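Local structure of naphthalene dioxygenase large subunit (2B1X) at residues V36-I41 against L434-E438; G296-P300 against F427-W431; M337-L341 against S354-Y358; T291-H295 against N306-G310. The protein forms the large subunit of a Rieske-type dioxygenase, housing an iron-sulfur cluster in one domain and a single iron ion in the other. All blocks are in the same frame, centred on the assembly; numbering follows the deposited sequence.

Overall arrangement
Contact 1 is the most peripheral, partly buried and the only one with a salt bridge between its segments; contacts 2, 3 and 4 are buried. Contacts 1 and 2 share helix 422-436 and touch, Glu37 meeting Trp431 and Leu434 packing on Phe299, and the ion pairs of contact 1 give way to the rings of contact 2. Contacts 2 and 4 share strand 293-298: its far end meets the helix through rings, its start pairs with strand 302-309 through backbone bonds. Contact 3, centred about 12 Å from the centre of contact 4, sets a helix against the same antiparallel sheet by hydroxyls, waters and a phenylalanine, and Ser357 reaches Met309 O.

Contact 1. Residues V36-I41 against L434-E438; sequences VERERI and LMLAE
A salt-bridge network centred on Arg40 ties helix 31-40 to the last turn of helix 422-436 and the tail beyond it. Arg40 NH1 has two acceptors at 2.9 Å, Met435 O and Glu438 OE2. The carboxylate oxygen lies near the guanidinium plane but is itself met from above the carboxylate, the two planes being turned 71° apart, so this is not a flat, two-pronged pairing; NH2 adds a weak bond to the same OE2. Ala437 O sits over one guanidinium face without bonding to it. Glu39 OE2 approaches Arg40 NE from the edge as a long salt bridge, and Glu438 OE2 is also held by Arg7, outside the contact. The two helices lie almost four hundred residues apart in the chain, so the contact closes the N-terminal region against the C-terminal region, with helix 4-16 packing on both. On the apolar side Met435 folds back, bent at chi2 and chi3 (-63° and -78°), to bring SD within 3.5 Å of Glu37 CA. Its CE reaches Val36 CG1 at 3.7 Å, while Ile41 CD1 touches SD at 3.7 Å and also packs on Leu434 CB. Glu37 sends its carboxylate elsewhere, to Trp203, Lys204 and Trp431. One water donates to both Arg40 O and Leu434 O, the latter at 2.8 Å.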
loop_
_atom_site.group_PDB
_atom_site.type_symbol
_atom_site.label_atom_id
_atom_site.label_comp_id
_atom_site.label_asym_id
_atom_site.label_seq_id
_atom_site.Cartn_x
_atom_site.Cartn_y
_atom_site.Cartn_z
ATOM N N VAL A 36 -2.443 16.519 15.863
ATOM C CA VAL A 36 -2.585 17.291 17.101
ATOM C C VAL A 36 -2.923 16.358 18.280
ATOM O O VAL A 36 -2.292 16.425 19.358
ATOM C CB VAL A 36 -3.631 18.413 16.925
ATOM C CG1 VAL A 36 -3.946 19.068 18.267
ATOM C CG2 VAL A 36 -3.085 19.436 15.934
ATOM N N GLU A 37 -3.854 15.446 18.039
ATOM C CA GLU A 37 -4.272 14.449 19.034
ATOM C C GLU A 37 -3.116 13.571 19.541
ATOM O O GLU A 37 -3.041 13.226 20.726
ATOM C CB GLU A 37 -5.342 13.587 18.407
ATOM C CG GLU A 37 -5.968 12.506 19.270
ATOM C CD GLU A 37 -6.858 11.607 18.419
ATOM O OE1 GLU A 37 -6.303 10.785 17.615
ATOM O OE2 GLU A 37 -8.114 11.754 18.515
ATOM N N ARG A 38 -2.214 13.214 18.656
ATOM C CA ARG A 38 -1.054 12.413 19.035
ATOM C C ARG A 38 -0.292 13.087 20.167
ATOM O O ARG A 38 0.100 12.437 21.118
ATOM C CB ARG A 38 -0.119 12.211 17.817
ATOM C CG ARG A 38 1.185 11.494 18.116
ATOM C CD ARG A 38 2.176 11.457 16.923
ATOM N NE ARG A 38 1.751 10.545 15.839
ATOM C CZ ARG A 38 1.288 10.937 14.646
ATOM N NH1 ARG A 38 1.174 12.218 14.343
ATOM N NH2 ARG A 38 0.957 10.017 13.729
ATOM N N GLU A 39 -0.061 14.391 20.054
ATOM C CA GLU A 39 0.611 15.099 21.130
ATOM C C GLU A 39 -0.342 15.393 22.310
ATOM O O GLU A 39 -0.018 15.127 23.485
ATOM C CB GLU A 39 1.179 16.403 20.587
ATOM C CG GLU A 39 1.945 17.227 21.617
ATOM C CD GLU A 39 2.227 18.635 21.126
ATOM O OE1 GLU A 39 3.098 18.781 20.235
ATOM O OE2 GLU A 39 1.569 19.588 21.626
ATOM N N ARG A 40 -1.506 15.956 22.005
ATOM C CA ARG A 40 -2.336 16.541 23.040
ATOM C C ARG A 40 -3.112 15.516 23.827
ATOM O O ARG A 40 -3.356 15.734 25.019
ATOM C CB ARG A 40 -3.234 17.634 22.487
ATOM C CG ARG A 40 -2.395 18.783 22.021
ATOM C CD ARG A 40 -2.992 20.119 22.136
ATOM N NE ARG A 40 -2.031 21.130 21.688
ATOM C CZ ARG A 40 -2.323 22.402 21.448
ATOM N NH1 ARG A 40 -3.577 22.855 21.612
ATOM N NH2 ARG A 40 -1.342 23.211 21.052
ATOM N N ILE A 41 -3.466 14.391 23.196
ATOM C CA ILE A 41 -4.042 13.280 23.966
ATOM C C ILE A 41 -2.989 12.252 24.364
ATOM O O ILE A 41 -2.764 12.064 25.534
ATOM C CB ILE A 41 -5.248 12.597 23.236
ATOM C CG1 ILE A 41 -6.554 13.332 23.574
ATOM C CG2 ILE A 41 -5.412 11.187 23.686
ATOM C CD1 ILE A 41 -6.759 14.586 22.826
ATOM N N LEU A 434 -8.594 18.641 26.047
ATOM C CA LEU A 434 -7.187 18.280 25.908
ATOM C C LEU A 434 -6.606 18.777 24.577
ATOM O O LEU A 434 -5.474 19.227 24.542
ATOM C CB LEU A 434 -6.967 16.772 26.075
ATOM C CG LEU A 434 -7.104 16.181 27.478
ATOM C CD1 LEU A 434 -6.913 14.675 27.411
ATOM C CD2 LEU A 434 -6.066 16.791 28.456
ATOM N N MET A 435 -7.409 18.680 23.515
ATOM C CA MET A 435 -7.057 19.171 22.179
ATOM C C MET A 435 -6.766 20.679 22.176
ATOM O O MET A 435 -5.892 21.157 21.437
ATOM C CB MET A 435 -8.188 18.858 21.194
ATOM C CG MET A 435 -8.303 17.412 20.746
ATOM S SD MET A 435 -6.907 16.665 19.795
ATOM C CE MET A 435 -7.238 17.398 18.147
ATOM N N LEU A 436 -7.509 21.421 22.998
ATOM C CA LEU A 436 -7.364 22.874 23.076
ATOM C C LEU A 436 -6.350 23.353 24.116
ATOM O O LEU A 436 -6.023 24.536 24.146
ATOM C CB LEU A 436 -8.716 23.546 23.350
ATOM C CG LEU A 436 -9.661 23.706 22.169
ATOM C CD1 LEU A 436 -11.114 24.011 22.642
ATOM C CD2 LEU A 436 -9.158 24.786 21.205
ATOM N N ALA A 437 -5.852 22.453 24.956
ATOM C CA ALA A 437 -4.911 22.840 25.997
ATOM C C ALA A 437 -3.565 23.274 25.383
ATOM O O ALA A 437 -2.849 22.463 24.800
ATOM C CB ALA A 437 -4.734 21.699 27.012
ATOM N N GLU A 438 -3.247 24.567 25.489
ATOM C CA GLU A 438 -1.963 25.089 24.985
ATOM C C GLU A 438 -0.837 24.741 25.958
ATOM O O GLU A 438 0.296 24.461 25.540
ATOM C CB GLU A 438 -2.023 26.593 24.726
ATOM C CG GLU A 438 -2.942 27.005 23.581
ATOM C CD GLU A 438 -2.533 26.427 22.224
ATOM O OE1 GLU A 438 -1.401 26.703 21.757
ATOM O OE2 GLU A 438 -3.347 25.699 21.605
HETATM O O HOH W 1 -3.408 18.374 26.199
#

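Contact 2. Residues G296-P300 against F427-W431; sequences GTVFP and FLEYW
Phe299, Phe427 and Tyr430 form an aromatic cluster between helix 422-436 and the turn that leaves strand 293-298, a strand of the large antiparallel sheet of the Bet v 1-like catalytic domain. The tight part is the Phe299 ring itself. Tyr430 turns its edge to one face in an edge-to-face pair, planes at 71°, with CD2 over the centre of the ring, 3.6 Å from Phe299 CD2. The opposite face is covered toward its rim by CB of Pro300, which follows a cis peptide bond. Phe427 meets Phe299 obliquely: Phe299 CD1 stands over the Phe427 face, 3.4 Å from CE1. With CG anti to the backbone N (chi1 -169°), Phe299 carries its ring out from the chain toward the helix. Touches are sparser at the margins, where Trp431 adds CB beside Phe299 CE1 at 3.9 Å and Thr297 brings CG2 to 3.8 Å from Phe427 CE1. The polar ends there turn to other partners, Trp431 NE1 to Glu37 and Thr297 OG1 to Ser303 and Ala207. Tyr430, partly exposed, marks the side nearer solvent and also touches Tyr169, whereas the other touching residues are buried. Pro300 O is buried with no hydrogen-bonding partner in the model; it lies at the edge of the Phe427 ring, 3.2 Å from CE1.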
loop_
_atom_site.group_PDB
_atom_site.type_symbol
_atom_site.label_atom_id
_atom_site.label_comp_id
_atom_site.label_asym_id
_atom_site.label_seq_id
_atom_site.Cartn_x
_atom_site.Cartn_y
_atom_site.Cartn_z
ATOM N N GLY A 296 -17.514 -0.064 29.367
ATOM C CA GLY A 296 -16.971 1.231 29.701
ATOM C C GLY A 296 -15.678 1.530 28.981
ATOM O O GLY A 296 -15.067 0.670 28.330
ATOM N N THR A 297 -15.258 2.777 29.090
ATOM C CA THR A 297 -13.976 3.152 28.529
ATOM C C THR A 297 -13.226 3.932 29.579
ATOM O O THR A 297 -13.783 4.832 30.222
ATOM C CB THR A 297 -14.191 3.999 27.260
ATOM O OG1 THR A 297 -14.673 3.133 26.230
ATOM C CG2 THR A 297 -12.866 4.560 26.739
ATOM N N VAL A 298 -11.977 3.533 29.778
ATOM C CA VAL A 298 -11.012 4.341 30.500
ATOM C C VAL A 298 -10.305 5.291 29.502
ATOM O O VAL A 298 -9.517 4.866 28.653
ATOM C CB VAL A 298 -9.959 3.453 31.214
ATOM C CG1 VAL A 298 -9.035 4.307 32.056
ATOM C CG2 VAL A 298 -10.668 2.405 32.085
ATOM N N PHE A 299 -10.603 6.571 29.588
ATOM C CA PHE A 299 -10.027 7.517 28.633
ATOM C C PHE A 299 -8.503 7.409 28.601
ATOM O O PHE A 299 -7.880 7.296 29.654
ATOM C CB PHE A 299 -10.403 8.939 29.015
ATOM C CG PHE A 299 -10.077 9.930 27.969
ATOM C CD1 PHE A 299 -11.041 10.322 27.034
ATOM C CD2 PHE A 299 -8.806 10.503 27.924
ATOM C CE1 PHE A 299 -10.736 11.257 26.044
ATOM C CE2 PHE A 299 -8.472 11.444 26.908
ATOM C CZ PHE A 299 -9.438 11.813 25.980
ATOM N N PRO A 300 -7.887 7.469 27.421
ATOM C CA PRO A 300 -8.592 7.570 26.128
ATOM C C PRO A 300 -9.110 6.270 25.498
ATOM O O PRO A 300 -10.254 6.296 25.000
ATOM C CB PRO A 300 -7.546 8.208 25.199
ATOM C CG PRO A 300 -6.182 7.809 25.833
ATOM C CD PRO A 300 -6.412 7.517 27.280
ATOM N N PHE A 427 -16.909 12.038 27.307
ATOM C CA PHE A 427 -15.660 11.541 26.752
ATOM C C PHE A 427 -15.137 12.586 25.751
ATOM O O PHE A 427 -13.971 12.973 25.791
ATOM C CB PHE A 427 -15.924 10.179 26.088
ATOM C CG PHE A 427 -14.747 9.618 25.331
ATOM C CD1 PHE A 427 -13.948 8.651 25.911
ATOM C CD2 PHE A 427 -14.489 10.023 24.018
ATOM C CE1 PHE A 427 -12.869 8.096 25.217
ATOM C CE2 PHE A 427 -13.392 9.482 23.317
ATOM C CZ PHE A 427 -12.605 8.489 23.931
ATOM N N LEU A 428 -16.021 13.046 24.864
ATOM C CA LEU A 428 -15.617 13.973 23.812
ATOM C C LEU A 428 -15.342 15.355 24.348
ATOM O O LEU A 428 -14.523 16.076 23.793
ATOM C CB LEU A 428 -16.685 14.021 22.706
ATOM C CG LEU A 428 -16.696 12.758 21.855
ATOM C CD1 LEU A 428 -17.859 12.784 20.877
ATOM C CD2 LEU A 428 -15.347 12.519 21.134
ATOM N N GLU A 429 -16.044 15.741 25.410
ATOM C CA GLU A 429 -15.759 17.013 26.081
ATOM C C GLU A 429 -14.336 17.036 26.604
ATOM O O GLU A 429 -13.609 18.039 26.400
ATOM C CB GLU A 429 -16.753 17.287 27.247
ATOM C CG GLU A 429 -16.445 18.581 27.997
ATOM C CD GLU A 429 -17.445 18.935 29.085
ATOM O OE1 GLU A 429 -17.752 18.091 29.955
ATOM O OE2 GLU A 429 -17.904 20.089 29.090
ATOM N N TYR A 430 -13.939 15.973 27.301
ATOM C CA TYR A 430 -12.579 15.875 27.816
ATOM C C TYR A 430 -11.562 15.835 26.665
ATOM O O TYR A 430 -10.542 16.485 26.724
ATOM C CB TYR A 430 -12.396 14.685 28.758
ATOM C CG TYR A 430 -11.043 14.638 29.479
ATOM C CD1 TYR A 430 -10.587 15.715 30.265
ATOM C CD2 TYR A 430 -10.206 13.510 29.359
ATOM C CE1 TYR A 430 -9.338 15.662 30.913
ATOM C CE2 TYR A 430 -8.987 13.440 30.019
ATOM C CZ TYR A 430 -8.550 14.528 30.771
ATOM O OH TYR A 430 -7.346 14.437 31.408
ATOM N N TRP A 431 -11.884 15.088 25.605
ATOM C CA TRP A 431 -10.995 14.990 24.437
ATOM C C TRP A 431 -10.796 16.421 23.878
ATOM O O TRP A 431 -9.685 16.824 23.622
ATOM C CB TRP A 431 -11.638 14.026 23.396
ATOM C CG TRP A 431 -10.885 13.892 22.103
ATOM C CD1 TRP A 431 -9.937 12.986 21.824
ATOM C CD2 TRP A 431 -11.030 14.703 20.940
ATOM N NE1 TRP A 431 -9.460 13.149 20.544
ATOM C CE2 TRP A 431 -10.118 14.203 19.968
ATOM C CE3 TRP A 431 -11.842 15.798 20.605
ATOM C CZ2 TRP A 431 -9.963 14.786 18.694
ATOM C CZ3 TRP A 431 -11.700 16.372 19.332
ATOM C CH2 TRP A 431 -10.769 15.848 18.388
#

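Contact 3. Residues M337-L341 against S354-Y358; sequences MSFFL and SYKSY
Tyr358 OH is gripped by Ser338 OG at 2.6 Å and by a water at 2.7 Å. The same water donates to Ser338 O, so side chain and backbone of one serine both reach the phenol, one directly and one through solvent. Ser338 OG lies at the edge of the Tyr358 ring, near its plane, and has a further weak bond to Arg324. Next along the same side of the strand, Phe340 points its CB toward the helix, and CG, anti to the backbone N (chi1 167°), carries the ring to Ser354 and Tyr355. CB sits over the Tyr358 face in a CH-pi contact, and CD1 comes 3.7 Å from Tyr358 CB; the two rings are inclined by 31°, and the side chains run past each other in opposite directions. A second CH-pi contact places Tyr355 CA over a face of the Phe340 ring, 3.9 Å from its centroid. The elements are consecutive: strand 333-343 leads into helix 348-361, which turns back to lie against the antiparallel sheet of the catalytic domain; the axes of 337-341 and 354-358 pass 9.3 Å apart, at 152° between their N-to-C directions. Ser354 OG approaches the Phe340 ring at its edge, 3.4 Å from CE1. A water bridges it to Leu341 O, and Ala319 O is another hydrogen-bonding partner. Met64 of the small subunit packs on both Phe340 and Tyr358.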
loop_
_atom_site.group_PDB
_atom_site.type_symbol
_atom_site.label_atom_id
_atom_site.label_comp_id
_atom_site.label_asym_id
_atom_site.label_seq_id
_atom_site.Cartn_x
_atom_site.Cartn_y
_atom_site.Cartn_z
ATOM N N MET A 337 -6.283 -4.421 20.125
ATOM C CA MET A 337 -5.649 -5.471 20.974
ATOM C C MET A 337 -6.699 -5.941 21.959
ATOM O O MET A 337 -7.014 -5.209 22.900
ATOM C CB MET A 337 -4.408 -4.934 21.705
ATOM C CG MET A 337 -3.476 -4.138 20.720
ATOM S SD MET A 337 -1.805 -3.981 21.334
ATOM C CE MET A 337 -1.090 -2.834 20.094
ATOM N N SER A 338 -7.222 -7.158 21.766
ATOM C CA SER A 338 -8.324 -7.656 22.589
ATOM C C SER A 338 -7.860 -8.773 23.532
ATOM O O SER A 338 -7.400 -9.825 23.093
ATOM C CB SER A 338 -9.473 -8.158 21.719
ATOM O OG SER A 338 -10.524 -8.595 22.561
ATOM N N PHE A 339 -7.950 -8.496 24.824
ATOM C CA PHE A 339 -7.469 -9.414 25.870
ATOM C C PHE A 339 -8.651 -10.131 26.494
ATOM O O PHE A 339 -9.696 -9.520 26.730
ATOM C CB PHE A 339 -6.768 -8.610 26.973
ATOM C CG PHE A 339 -5.567 -7.803 26.520
ATOM C CD1 PHE A 339 -5.713 -6.550 25.911
ATOM C CD2 PHE A 339 -4.266 -8.277 26.779
ATOM C CE1 PHE A 339 -4.583 -5.785 25.522
ATOM C CE2 PHE A 339 -3.138 -7.535 26.441
ATOM C CZ PHE A 339 -3.279 -6.282 25.788
ATOM N N PHE A 340 -8.503 -11.424 26.752
ATOM C CA PHE A 340 -9.481 -12.164 27.557
ATOM C C PHE A 340 -8.887 -12.392 28.938
ATOM O O PHE A 340 -7.730 -12.821 29.054
ATOM C CB PHE A 340 -9.831 -13.504 26.893
ATOM C CG PHE A 340 -10.586 -14.460 27.800
ATOM C CD1 PHE A 340 -11.942 -14.259 28.065
ATOM C CD2 PHE A 340 -9.934 -15.514 28.408
ATOM C CE1 PHE A 340 -12.656 -15.119 28.906
ATOM C CE2 PHE A 340 -10.632 -16.402 29.279
ATOM C CZ PHE A 340 -11.999 -16.194 29.521
ATOM N N LEU A 341 -9.670 -12.108 29.992
ATOM C CA LEU A 341 -9.187 -12.273 31.359
ATOM C C LEU A 341 -10.145 -13.120 32.167
ATOM O O LEU A 341 -11.336 -13.127 31.903
ATOM C CB LEU A 341 -8.998 -10.925 32.058
ATOM C CG LEU A 341 -7.924 -9.966 31.486
ATOM C CD1 LEU A 341 -8.478 -9.181 30.379
ATOM C CD2 LEU A 341 -7.406 -9.034 32.595
ATOM N N SER A 354 -15.915 -19.658 29.808
ATOM C CA SER A 354 -15.909 -18.198 29.724
ATOM C C SER A 354 -15.139 -17.723 28.465
ATOM O O SER A 354 -15.531 -16.776 27.798
ATOM C CB SER A 354 -15.279 -17.622 31.006
ATOM O OG SER A 354 -15.121 -16.222 30.933
ATOM N N TYR A 355 -14.050 -18.422 28.172
ATOM C CA TYR A 355 -13.247 -18.249 26.967
ATOM C C TYR A 355 -14.053 -18.454 25.695
ATOM O O TYR A 355 -13.965 -17.632 24.770
ATOM C CB TYR A 355 -12.073 -19.243 27.015
ATOM C CG TYR A 355 -11.414 -19.581 25.683
ATOM C CD1 TYR A 355 -10.843 -18.585 24.878
ATOM C CD2 TYR A 355 -11.332 -20.894 25.254
ATOM C CE1 TYR A 355 -10.216 -18.923 23.659
ATOM C CE2 TYR A 355 -10.705 -21.245 24.062
ATOM C CZ TYR A 355 -10.150 -20.233 23.264
ATOM O OH TYR A 355 -9.524 -20.567 22.090
ATOM N N LYS A 356 -14.823 -19.537 25.620
ATOM C CA LYS A 356 -15.672 -19.777 24.452
ATOM C C LYS A 356 -16.810 -18.719 24.332
ATOM O O LYS A 356 -17.141 -18.267 23.229
ATOM C CB LYS A 356 -16.220 -21.204 24.430
ATOM C CG LYS A 356 -15.153 -22.346 24.450
ATOM C CD LYS A 356 -14.214 -22.272 23.223
ATOM C CE LYS A 356 -13.295 -23.486 23.072
ATOM N NZ LYS A 356 -14.039 -24.829 23.002
ATOM N N SER A 357 -17.384 -18.310 25.454
ATOM C CA SER A 357 -18.407 -17.266 25.417
ATOM C C SER A 357 -17.859 -15.950 24.857
ATOM O O SER A 357 -18.506 -15.316 24.010
ATOM C CB SER A 357 -19.006 -17.067 26.797
ATOM O OG SER A 357 -19.871 -18.143 27.035
ATOM N N TYR A 358 -16.683 -15.549 25.332
ATOM C CA TYR A 358 -15.964 -14.404 24.766
ATOM C C TYR A 358 -15.649 -14.586 23.267
ATOM O O TYR A 358 -15.830 -13.652 22.458
ATOM C CB TYR A 358 -14.629 -14.228 25.513
ATOM C CG TYR A 358 -13.572 -13.444 24.725
ATOM C CD1 TYR A 358 -13.683 -12.051 24.572
ATOM C CD2 TYR A 358 -12.478 -14.088 24.139
ATOM C CE1 TYR A 358 -12.753 -11.326 23.853
ATOM C CE2 TYR A 358 -11.503 -13.332 23.387
ATOM C CZ TYR A 358 -11.659 -11.963 23.276
ATOM O OH TYR A 358 -10.715 -11.222 22.582
HETATM O O HOH W 2 -8.280 -12.180 23.037
HETATM O O HOH W 3 -13.830 -14.246 32.251
#

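Contact 4. Residues T291-H295 against N306-G310; sequences TAFIH and NFLMG
Phe307 and Phe293 face each other as a non-hydrogen-bonded pair of the antiparallel hairpin made by strands 293-298 and 302-309. Followed outward, Phe307 first sets CB 3.8 Å from Phe293 CD2, at the edge of that ring and in its plane. CG meets the same atom a little farther off, and CD2 comes closest to it, at 3.6 Å. The two rings meet obliquely, planes 65° apart. With CG anti to the carbonyl carbon (chi1 -58°), the ring leans across to the neighbouring strand, where CE2 lies 3.2 Å from Ile294 O; CE2 and CZ are about equally far from His295 CB, CE2 at 4.0 Å. Beyond the hairpin Phe362 meets the same ring, and the iron ion is about 7 Å from the side chain.

Ile294 and Asn306, side chains on the other face, form the adjacent hydrogen-bonded pair. Asn306 N meets Ile294 O at 2.8 Å, in the carbonyl plane and almost straight (174°), and Ile294 N returns a bond to Asn306 O at 2.9 Å. Pairing weakens at the start of the first strand: the bond from Leu308 N to Ala292 O is weak, and there Ala292 and Phe293 both face Ile254 in a classic beta bulge. His295 directs its ring nitrogens to Phe210 O and Asp418. The backbone bonds satisfy the Ile294 and Asn306 amides, while the Phe293 and Phe307 rings meet through carbon alone, and Phe307 probably lends apolar surface near the iron.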
loop_
_atom_site.group_PDB
_atom_site.type_symbol
_atom_site.label_atom_id
_atom_site.label_comp_id
_atom_site.label_asym_id
_atom_site.label_seq_id
_atom_site.Cartn_x
_atom_site.Cartn_y
_atom_site.Cartn_z
ATOM N N THR A 291 -25.937 -7.715 38.052
ATOM C CA THR A 291 -25.343 -7.346 36.754
ATOM C C THR A 291 -25.429 -8.457 35.712
ATOM O O THR A 291 -25.233 -9.635 36.039
ATOM C CB THR A 291 -23.878 -6.968 36.974
ATOM O OG1 THR A 291 -23.831 -5.715 37.672
ATOM C CG2 THR A 291 -23.143 -6.703 35.634
ATOM N N ALA A 292 -25.732 -8.063 34.470
ATOM C CA ALA A 292 -25.574 -8.912 33.282
ATOM C C ALA A 292 -24.511 -8.364 32.296
ATOM O O ALA A 292 -23.772 -9.136 31.653
ATOM C CB ALA A 292 -26.909 -9.053 32.565
ATOM N N PHE A 293 -24.450 -7.041 32.162
ATOM C CA PHE A 293 -23.472 -6.385 31.286
ATOM C C PHE A 293 -22.855 -5.169 31.936
ATOM O O PHE A 293 -23.563 -4.344 32.544
ATOM C CB PHE A 293 -24.099 -5.911 29.982
ATOM C CG PHE A 293 -24.863 -6.969 29.271
ATOM C CD1 PHE A 293 -26.253 -6.975 29.313
ATOM C CD2 PHE A 293 -24.201 -7.955 28.543
ATOM C CE1 PHE A 293 -26.974 -7.952 28.657
ATOM C CE2 PHE A 293 -24.924 -8.951 27.900
ATOM C CZ PHE A 293 -26.308 -8.952 27.964
ATOM N N ILE A 294 -21.534 -5.059 31.806
ATOM C CA ILE A 294 -20.842 -3.820 32.120
ATOM C C ILE A 294 -20.011 -3.497 30.901
ATOM O O ILE A 294 -19.271 -4.345 30.413
ATOM C CB ILE A 294 -19.894 -3.989 33.316
ATOM C CG1 ILE A 294 -20.652 -4.363 34.585
ATOM C CG2 ILE A 294 -19.099 -2.714 33.565
ATOM C CD1 ILE A 294 -19.715 -4.988 35.672
ATOM N N HIS A 295 -20.099 -2.259 30.458
ATOM C CA HIS A 295 -19.281 -1.770 29.348
ATOM C C HIS A 295 -18.773 -0.369 29.698
ATOM O O HIS A 295 -19.512 0.418 30.282
ATOM C CB HIS A 295 -20.117 -1.732 28.069
ATOM C CG HIS A 295 -21.339 -0.860 28.182
ATOM N ND1 HIS A 295 -21.355 0.458 27.783
ATOM C CD2 HIS A 295 -22.570 -1.112 28.690
ATOM C CE1 HIS A 295 -22.555 0.975 28.017
ATOM N NE2 HIS A 295 -23.315 0.035 28.549
ATOM N N ASN A 306 -17.702 -6.688 30.298
ATOM C CA ASN A 306 -17.891 -7.799 31.209
ATOM C C ASN A 306 -19.319 -8.231 30.974
ATOM O O ASN A 306 -20.272 -7.596 31.465
ATOM C CB ASN A 306 -17.658 -7.371 32.669
ATOM C CG ASN A 306 -17.447 -8.560 33.648
ATOM O OD1 ASN A 306 -17.164 -8.337 34.810
ATOM N ND2 ASN A 306 -17.597 -9.797 33.182
ATOM N N PHE A 307 -19.467 -9.280 30.173
ATOM C CA PHE A 307 -20.764 -9.637 29.597
ATOM C C PHE A 307 -21.131 -11.081 29.900
ATOM O O PHE A 307 -20.263 -11.949 30.022
ATOM C CB PHE A 307 -20.770 -9.481 28.074
ATOM C CG PHE A 307 -20.441 -8.099 27.562
ATOM C CD1 PHE A 307 -19.808 -7.962 26.337
ATOM C CD2 PHE A 307 -20.775 -6.940 28.268
ATOM C CE1 PHE A 307 -19.498 -6.670 25.804
ATOM C CE2 PHE A 307 -20.452 -5.662 27.750
ATOM C CZ PHE A 307 -19.821 -5.539 26.513
ATOM N N LEU A 308 -22.425 -11.343 29.948
ATOM C CA LEU A 308 -22.954 -12.701 30.201
ATOM C C LEU A 308 -23.546 -13.155 28.873
ATOM O O LEU A 308 -24.493 -12.543 28.396
ATOM C CB LEU A 308 -24.057 -12.599 31.247
ATOM C CG LEU A 308 -24.391 -13.592 32.361
ATOM C CD1 LEU A 308 -25.901 -13.588 32.569
ATOM C CD2 LEU A 308 -23.852 -15.004 32.147
ATOM N N MET A 309 -22.977 -14.185 28.247
ATOM C CA MET A 309 -23.347 -14.544 26.857
ATOM C C MET A 309 -23.095 -16.010 26.547
ATOM O O MET A 309 -22.164 -16.626 27.102
ATOM C CB MET A 309 -22.577 -13.680 25.833
ATOM C CG MET A 309 -23.442 -13.156 24.650
ATOM S SD MET A 309 -23.364 -11.359 24.481
ATOM C CE MET A 309 -21.772 -11.072 24.976
ATOM N N GLY A 310 -23.960 -16.578 25.698
ATOM C CA GLY A 310 -23.787 -17.927 25.168
ATOM C C GLY A 310 -22.581 -18.069 24.243
ATOM O O GLY A 310 -22.179 -17.101 23.568
#